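Predicted ATPase of the ABC class (Vibrio vulnificus, PDB 5D6A) probably binds and hydrolyses ATP as an ABC-class ATPase, here holding the non-hydrolysable analogue AMP-PNP at sites shared between two subunits. Local coordinates at residues I303-G308 and T341-W346; C310-N315 and T333-S338. All blocks are in the same frame, centred on the assembly; numbering follows the deposited sequence.

Contact 1: I303-G308 and T341-W346; sequences IRAEEG and TSQAAW
The hydroxyl of Ser342, in the first turn of helix 339-352, has several backbone acceptors around it. Across the contact OG lies 2.7 Å from Glu306 O, a hydrogen bond it may make, though the carbonyls of Ser338 and Gly339 are within reach of the same proton. One turn along, Trp346 turns its indole against the loop. With CG anti to the backbone N (chi1 -161°), the ring offers one face to Ile303, whose CG2 makes a CH-pi contact 3.5 Å from the centroid of the five-membered ring, only 12° off its normal. At the benzo end Arg304 runs alongside: its CG meets Trp346 CZ3 at 3.5 Å, while its guanidinium continues past the indole towards a weak, long ion pair with Glu501. The Glu306 carboxylate comes obliquely to the same end of the ring, with OE2 3.9 Å from Trp346 CE3, and forms a salt bridge with Arg565, which also makes a cation-pi contact with the indole. Gln343 reaches out across the loop backbone, its CG 3.7 Å from Arg304 O. Both ends of its amide are fixed further on, NE2 by Ser365 OG and OE1 by Ala366 N, which sets the flip of the group. The loop is thus joined to the helix by the Ser342 hydroxyl, the Trp346 ring and the aliphatic part of Gln343, and the positive charge of Arg565, shared between acid and indole, would probably favour an ionised Glu306 and link both segments to the C-terminal part of the chain.

Contact 2: C310-N315 and T333-S338; sequences CVHHLN and TTQDAS. With NA (sodium ion), chain B; ANP (phosphoaminophosphonic acid-adenylate ester), chain C.
Thr333 sets its OG1 beside its own backbone N (chi1 -60°), and His313 turns its imidazole likewise (chi1 -57°); together these rotations put the hydroxyl oxygen over one face of the ring, 3.3 Å above the ring plane and over the ring centre. The same OG1 accepts from His313 N at 2.8 Å, while His313 ND1 is hydrogen-bonded to Asp331 OD1, which helps hold the ring in place. Next to this pair, Val311 and Thr334 form an antiparallel hydrogen-bonded pair, with Val311 N to Thr334 O at 2.9 Å and Thr334 N to Val311 O at 3.0 Å. On their shared face Val311 CB meets Thr334 CG2, and Val311 CG2 reaches Ala337 CB at 4.1 Å. Thr334 OG1 then accepts from Asp336 N in an ST turn, which directs the chain to the nucleotide: Asp336 O takes a hydrogen bond from ANP O3' at 2.6 Å, and Ser338 OG binds the sodium ion at 2.4 Å beside ANP O3G and O2B. Because the P-loop amides of Gly270 and Lys271 on this nucleotide belong to the second subunit, the short antiparallel strand pair and the Ser338 turn before helix 339-352 resemble the signature-motif side of a composite ABC ATPase site.

In the fold
The two contacts lie about 10 Å apart, centre to centre, within the P-loop domain and on the same side of the chain's centre. Along the sequence they run 303-308, 310-315, 333-338, 341-346, so contact 2 falls within the span bracketed by contact 1. Strand 332-334 is followed by helix 339-352, so 333-338 runs on into 341-346. They also touch directly: Gly308 N probably bonds Ala337 O, and Ala345 packs on Val311 and Leu314. Both border the second subunit; contact 2 binds the nucleotide, and contact 1 packs behind it on the start of the helix, consistent with ATP-dependent pairing of ABC ATPase subunits.

Contact 1: I303-G308 and T341-W346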
loop_
_atom_site.group_PDB
_atom_site.type_symbol
_atom_site.label_atom_id
_atom_site.label_comp_id
_atom_site.label_asym_id
_atom_site.label_seq_id
_atom_site.Cartn_x
_atom_site.Cartn_y
_atom_site.Cartn_z
ATOM N N ILE A 303 -6.785 11.358 9.638
ATOM C CA ILE A 303 -7.250 10.051 10.045
ATOM C C ILE A 303 -8.188 9.498 8.983
ATOM O O ILE A 303 -8.932 10.238 8.343
ATOM C CB ILE A 303 -7.934 10.090 11.431
ATOM C CG1 ILE A 303 -9.196 10.956 11.411
ATOM C CG2 ILE A 303 -6.963 10.615 12.482
ATOM C CD1 ILE A 303 -9.908 11.018 12.746
ATOM N N ARG A 304 -8.118 8.187 8.796
ATOM C CA ARG A 304 -8.935 7.484 7.824
ATOM C C ARG A 304 -9.232 6.108 8.386
ATOM O O ARG A 304 -8.829 5.789 9.507
ATOM C CB ARG A 304 -8.194 7.366 6.488
ATOM C CG ARG A 304 -6.862 6.631 6.570
ATOM C CD ARG A 304 -6.177 6.567 5.216
ATOM N NE ARG A 304 -6.972 5.835 4.232
ATOM C CZ ARG A 304 -6.666 5.734 2.939
ATOM N NH1 ARG A 304 -7.458 5.048 2.127
ATOM N NH2 ARG A 304 -5.576 6.323 2.450
ATOM N N ALA A 305 -9.933 5.290 7.612
ATOM C CA ALA A 305 -10.262 3.947 8.053
ATOM C C ALA A 305 -9.131 2.981 7.716
ATOM O O ALA A 305 -8.574 3.023 6.622
ATOM C CB ALA A 305 -11.559 3.487 7.409
ATOM N N GLU A 306 -8.781 2.140 8.683
ATOM C CA GLU A 306 -7.774 1.097 8.504
ATOM C C GLU A 306 -8.415 -0.257 8.699
ATOM O O GLU A 306 -9.284 -0.432 9.548
ATOM C CB GLU A 306 -6.600 1.243 9.474
ATOM C CG GLU A 306 -5.435 2.042 8.930
ATOM C CD GLU A 306 -4.266 2.097 9.898
ATOM O OE1 GLU A 306 -3.234 1.437 9.636
ATOM O OE2 GLU A 306 -4.388 2.773 10.942
ATOM N N GLU A 307 -7.976 -1.215 7.902
ATOM C CA GLU A 307 -8.488 -2.556 7.976
ATOM C C GLU A 307 -7.352 -3.430 8.481
ATOM O O GLU A 307 -6.226 -3.336 7.988
ATOM C CB GLU A 307 -8.932 -3.013 6.581
ATOM C CG GLU A 307 -9.782 -4.280 6.542
ATOM C CD GLU A 307 -11.197 -4.076 7.064
ATOM O OE1 GLU A 307 -11.543 -2.944 7.478
ATOM O OE2 GLU A 307 -11.975 -5.054 7.047
ATOM N N GLY A 308 -7.633 -4.240 9.494
ATOM C CA GLY A 308 -6.649 -5.177 10.023
ATOM C C GLY A 308 -5.604 -4.684 11.006
ATOM O O GLY A 308 -4.801 -5.482 11.487
ATOM N N THR A 341 -14.047 1.126 14.075
ATOM C CA THR A 341 -13.274 0.897 15.281
ATOM C C THR A 341 -11.867 1.450 15.127
ATOM O O THR A 341 -11.356 2.113 16.026
ATOM C CB THR A 341 -13.187 -0.603 15.603
ATOM O OG1 THR A 341 -14.509 -1.142 15.736
ATOM C CG2 THR A 341 -12.417 -0.836 16.886
ATOM N N SER A 342 -11.247 1.178 13.984
ATOM C CA SER A 342 -9.891 1.646 13.728
ATOM C C SER A 342 -9.831 3.158 13.621
ATOM O O SER A 342 -8.868 3.774 14.068
ATOM C CB SER A 342 -9.333 1.029 12.445
ATOM O OG SER A 342 -10.146 1.355 11.336
ATOM N N GLN A 343 -10.850 3.760 13.025
ATOM C CA GLN A 343 -10.847 5.206 12.875
ATOM C C GLN A 343 -11.070 5.866 14.231
ATOM O O GLN A 343 -10.428 6.863 14.551
ATOM C CB GLN A 343 -11.874 5.664 11.836
ATOM C CG GLN A 343 -11.695 7.125 11.441
ATOM C CD GLN A 343 -12.390 7.487 10.137
ATOM O OE1 GLN A 343 -13.282 6.778 9.666
ATOM N NE2 GLN A 343 -11.977 8.604 9.543
ATOM N N ALA A 344 -11.968 5.289 15.030
ATOM C CA ALA A 344 -12.247 5.797 16.374
ATOM C C ALA A 344 -10.975 5.716 17.219
ATOM O O ALA A 344 -10.627 6.652 17.946
ATOM C CB ALA A 344 -13.366 4.997 17.024
ATOM N N ALA A 345 -10.285 4.584 17.109
ATOM C CA ALA A 345 -9.040 4.375 17.822
ATOM C C ALA A 345 -8.025 5.421 17.387
ATOM O O ALA A 345 -7.422 6.082 18.226
ATOM C CB ALA A 345 -8.510 2.976 17.563
ATOM N N TRP A 346 -7.860 5.582 16.074
ATOM C CA TRP A 346 -6.915 6.555 15.521
ATOM C C TRP A 346 -7.219 7.930 16.104
ATOM O O TRP A 346 -6.320 8.663 16.522
ATOM C CB TRP A 346 -7.045 6.647 13.995
ATOM C CG TRP A 346 -5.843 7.253 13.306
ATOM C CD1 TRP A 346 -4.960 8.162 13.826
ATOM C CD2 TRP A 346 -5.460 7.070 11.939
ATOM N NE1 TRP A 346 -4.017 8.498 12.888
ATOM C CE2 TRP A 346 -4.307 7.852 11.717
ATOM C CE3 TRP A 346 -5.961 6.298 10.892
ATOM C CZ2 TRP A 346 -3.653 7.885 10.489
ATOM C CZ3 TRP A 346 -5.311 6.335 9.672
ATOM C CH2 TRP A 346 -4.171 7.123 9.481
#

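Contact 2: C310-N315 and T333-S338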
loop_
_atom_site.group_PDB
_atom_site.type_symbol
_atom_site.label_atom_id
_atom_site.label_comp_id
_atom_site.label_asym_id
_atom_site.label_seq_id
_atom_site.Cartn_x
_atom_site.Cartn_y
_atom_site.Cartn_z
ATOM N N CYS A 310 -3.802 -3.299 14.509
ATOM C CA CYS A 310 -3.891 -3.685 15.905
ATOM C C CYS A 310 -4.116 -2.423 16.730
ATOM O O CYS A 310 -3.763 -1.324 16.302
ATOM C CB CYS A 310 -2.613 -4.389 16.354
ATOM S SG CYS A 310 -1.121 -3.372 16.248
ATOM N N VAL A 311 -4.728 -2.587 17.898
ATOM C CA VAL A 311 -5.003 -1.477 18.812
ATOM C C VAL A 311 -4.678 -1.972 20.210
ATOM O O VAL A 311 -5.097 -3.065 20.585
ATOM C CB VAL A 311 -6.476 -1.033 18.748
ATOM C CG1 VAL A 311 -6.745 0.086 19.747
ATOM C CG2 VAL A 311 -6.834 -0.593 17.336
ATOM N N HIS A 312 -3.943 -1.175 20.981
ATOM C CA HIS A 312 -3.514 -1.603 22.316
ATOM C C HIS A 312 -4.132 -0.860 23.505
ATOM O O HIS A 312 -3.945 0.344 23.665
ATOM C CB HIS A 312 -1.994 -1.502 22.425
ATOM C CG HIS A 312 -1.256 -2.348 21.434
ATOM N ND1 HIS A 312 -1.150 -3.717 21.559
ATOM C CD2 HIS A 312 -0.553 -2.015 20.326
ATOM C CE1 HIS A 312 -0.427 -4.192 20.560
ATOM N NE2 HIS A 312 -0.051 -3.179 19.798
ATOM N N HIS A 313 -4.854 -1.610 24.335
ATOM C CA HIS A 313 -5.460 -1.105 25.565
ATOM C C HIS A 313 -5.858 0.369 25.514
ATOM O O HIS A 313 -5.499 1.154 26.395
ATOM C CB HIS A 313 -4.488 -1.358 26.716
ATOM C CG HIS A 313 -4.122 -2.800 26.869
ATOM N ND1 HIS A 313 -4.863 -3.680 27.628
ATOM C CD2 HIS A 313 -3.112 -3.525 26.331
ATOM C CE1 HIS A 313 -4.316 -4.881 27.565
ATOM N NE2 HIS A 313 -3.254 -4.814 26.783
ATOM N N LEU A 314 -6.624 0.718 24.487
ATOM C CA LEU A 314 -7.074 2.083 24.266
ATOM C C LEU A 314 -8.514 2.247 24.737
ATOM O O LEU A 314 -9.333 1.344 24.560
ATOM C CB LEU A 314 -6.976 2.400 22.775
ATOM C CG LEU A 314 -7.241 3.826 22.302
ATOM C CD1 LEU A 314 -6.227 4.791 22.903
ATOM C CD2 LEU A 314 -7.181 3.876 20.783
ATOM N N ASN A 315 -8.813 3.399 25.337
ATOM C CA ASN A 315 -10.155 3.700 25.837
ATOM C C ASN A 315 -10.969 4.393 24.753
ATOM O O ASN A 315 -10.657 5.515 24.359
ATOM C CB ASN A 315 -10.066 4.587 27.088
ATOM C CG ASN A 315 -11.422 4.835 27.745
ATOM O OD1 ASN A 315 -12.474 4.643 27.139
ATOM N ND2 ASN A 315 -11.393 5.270 28.996
ATOM N N THR A 333 -8.597 -3.743 23.000
ATOM C CA THR A 333 -7.382 -4.332 22.446
ATOM C C THR A 333 -7.745 -5.344 21.358
ATOM O O THR A 333 -8.704 -6.097 21.511
ATOM C CB THR A 333 -6.561 -5.044 23.543
ATOM O OG1 THR A 333 -6.198 -4.103 24.562
ATOM C CG2 THR A 333 -5.299 -5.675 22.969
ATOM N N THR A 334 -6.980 -5.356 20.266
ATOM C CA THR A 334 -7.226 -6.287 19.158
ATOM C C THR A 334 -6.052 -6.344 18.175
ATOM O O THR A 334 -5.173 -5.487 18.198
ATOM C CB THR A 334 -8.499 -5.904 18.375
ATOM O OG1 THR A 334 -8.767 -6.889 17.370
ATOM C CG2 THR A 334 -8.341 -4.545 17.718
ATOM N N GLN A 335 -6.056 -7.368 17.322
ATOM C CA GLN A 335 -5.027 -7.565 16.296
ATOM C C GLN A 335 -5.612 -7.493 14.877
ATOM O O GLN A 335 -4.899 -7.701 13.894
ATOM C CB GLN A 335 -4.323 -8.910 16.513
ATOM C CG GLN A 335 -3.367 -8.931 17.699
ATOM C CD GLN A 335 -2.107 -8.112 17.449
ATOM O OE1 GLN A 335 -1.613 -8.040 16.323
ATOM N NE2 GLN A 335 -1.573 -7.507 18.504
ATOM N N ASP A 336 -6.903 -7.189 14.782
ATOM C CA ASP A 336 -7.590 -7.085 13.496
ATOM C C ASP A 336 -8.789 -6.152 13.683
ATOM O O ASP A 336 -9.926 -6.596 13.826
ATOM C CB ASP A 336 -8.027 -8.475 13.030
ATOM C CG ASP A 336 -8.546 -8.487 11.601
ATOM O OD1 ASP A 336 -8.880 -7.412 11.061
ATOM O OD2 ASP A 336 -8.625 -9.587 11.016
ATOM N N ALA A 337 -8.513 -4.851 13.673
ATOM C CA ALA A 337 -9.531 -3.829 13.912
ATOM C C ALA A 337 -10.463 -3.532 12.740
ATOM O O ALA A 337 -10.056 -3.526 11.577
ATOM C CB ALA A 337 -8.867 -2.539 14.370
ATOM N N SER A 338 -11.716 -3.255 13.092
ATOM C CA SER A 338 -12.772 -2.912 12.143
ATOM C C SER A 338 -12.538 -1.526 11.524
ATOM O O SER A 338 -11.541 -0.871 11.812
ATOM C CB SER A 338 -14.127 -2.952 12.867
ATOM O OG SER A 338 -15.170 -2.415 12.077
HETATM NA NA NA B . -17.309 -1.375 11.598
HETATM P PG ANP C . -16.762 -3.245 8.761
HETATM O O1G ANP C . -17.304 -4.048 7.606
HETATM O O2G ANP C . -15.531 -2.436 8.413
HETATM O O3G ANP C . -17.839 -2.475 9.485
HETATM P PB ANP C . -17.127 -4.952 11.282
HETATM O O1B ANP C . -18.400 -5.569 10.788
HETATM O O2B ANP C . -17.237 -3.757 12.200
HETATM N N3B ANP C . -16.174 -4.451 9.894
HETATM P PA ANP C . -15.070 -6.869 11.509
HETATM O O1A ANP C . -15.476 -8.170 10.870
HETATM O O2A ANP C . -14.249 -5.889 10.708
HETATM O O3A ANP C . -16.372 -6.123 12.089
HETATM O "O5'" ANP C . -14.252 -7.188 12.851
HETATM C "C5'" ANP C . -14.782 -8.069 13.831
HETATM C "C4'" ANP C . -13.654 -8.643 14.678
HETATM O "O4'" ANP C . -14.100 -9.868 15.264
HETATM C "C3'" ANP C . -12.405 -8.975 13.873
HETATM O "O3'" ANP C . -11.230 -8.701 14.650
HETATM C "C2'" ANP C . -12.530 -10.452 13.573
HETATM O "O2'" ANP C . -11.254 -11.099 13.542
HETATM C "C1'" ANP C . -13.417 -10.986 14.694
HETATM N N9 ANP C . -14.402 -11.976 14.196
HETATM C C8 ANP C . -15.186 -11.860 13.102
HETATM N N7 ANP C . -15.962 -12.966 12.955
HETATM C C5 ANP C . -15.678 -13.803 13.969
HETATM C C6 ANP C . -16.135 -15.140 14.413
HETATM N N6 ANP C . -17.079 -15.815 13.720
HETATM N N1 ANP C . -15.579 -15.660 15.532
HETATM C C2 ANP C . -14.636 -14.999 16.237
HETATM N N3 ANP C . -14.181 -13.779 15.881
HETATM C C4 ANP C . -14.654 -13.144 14.782
#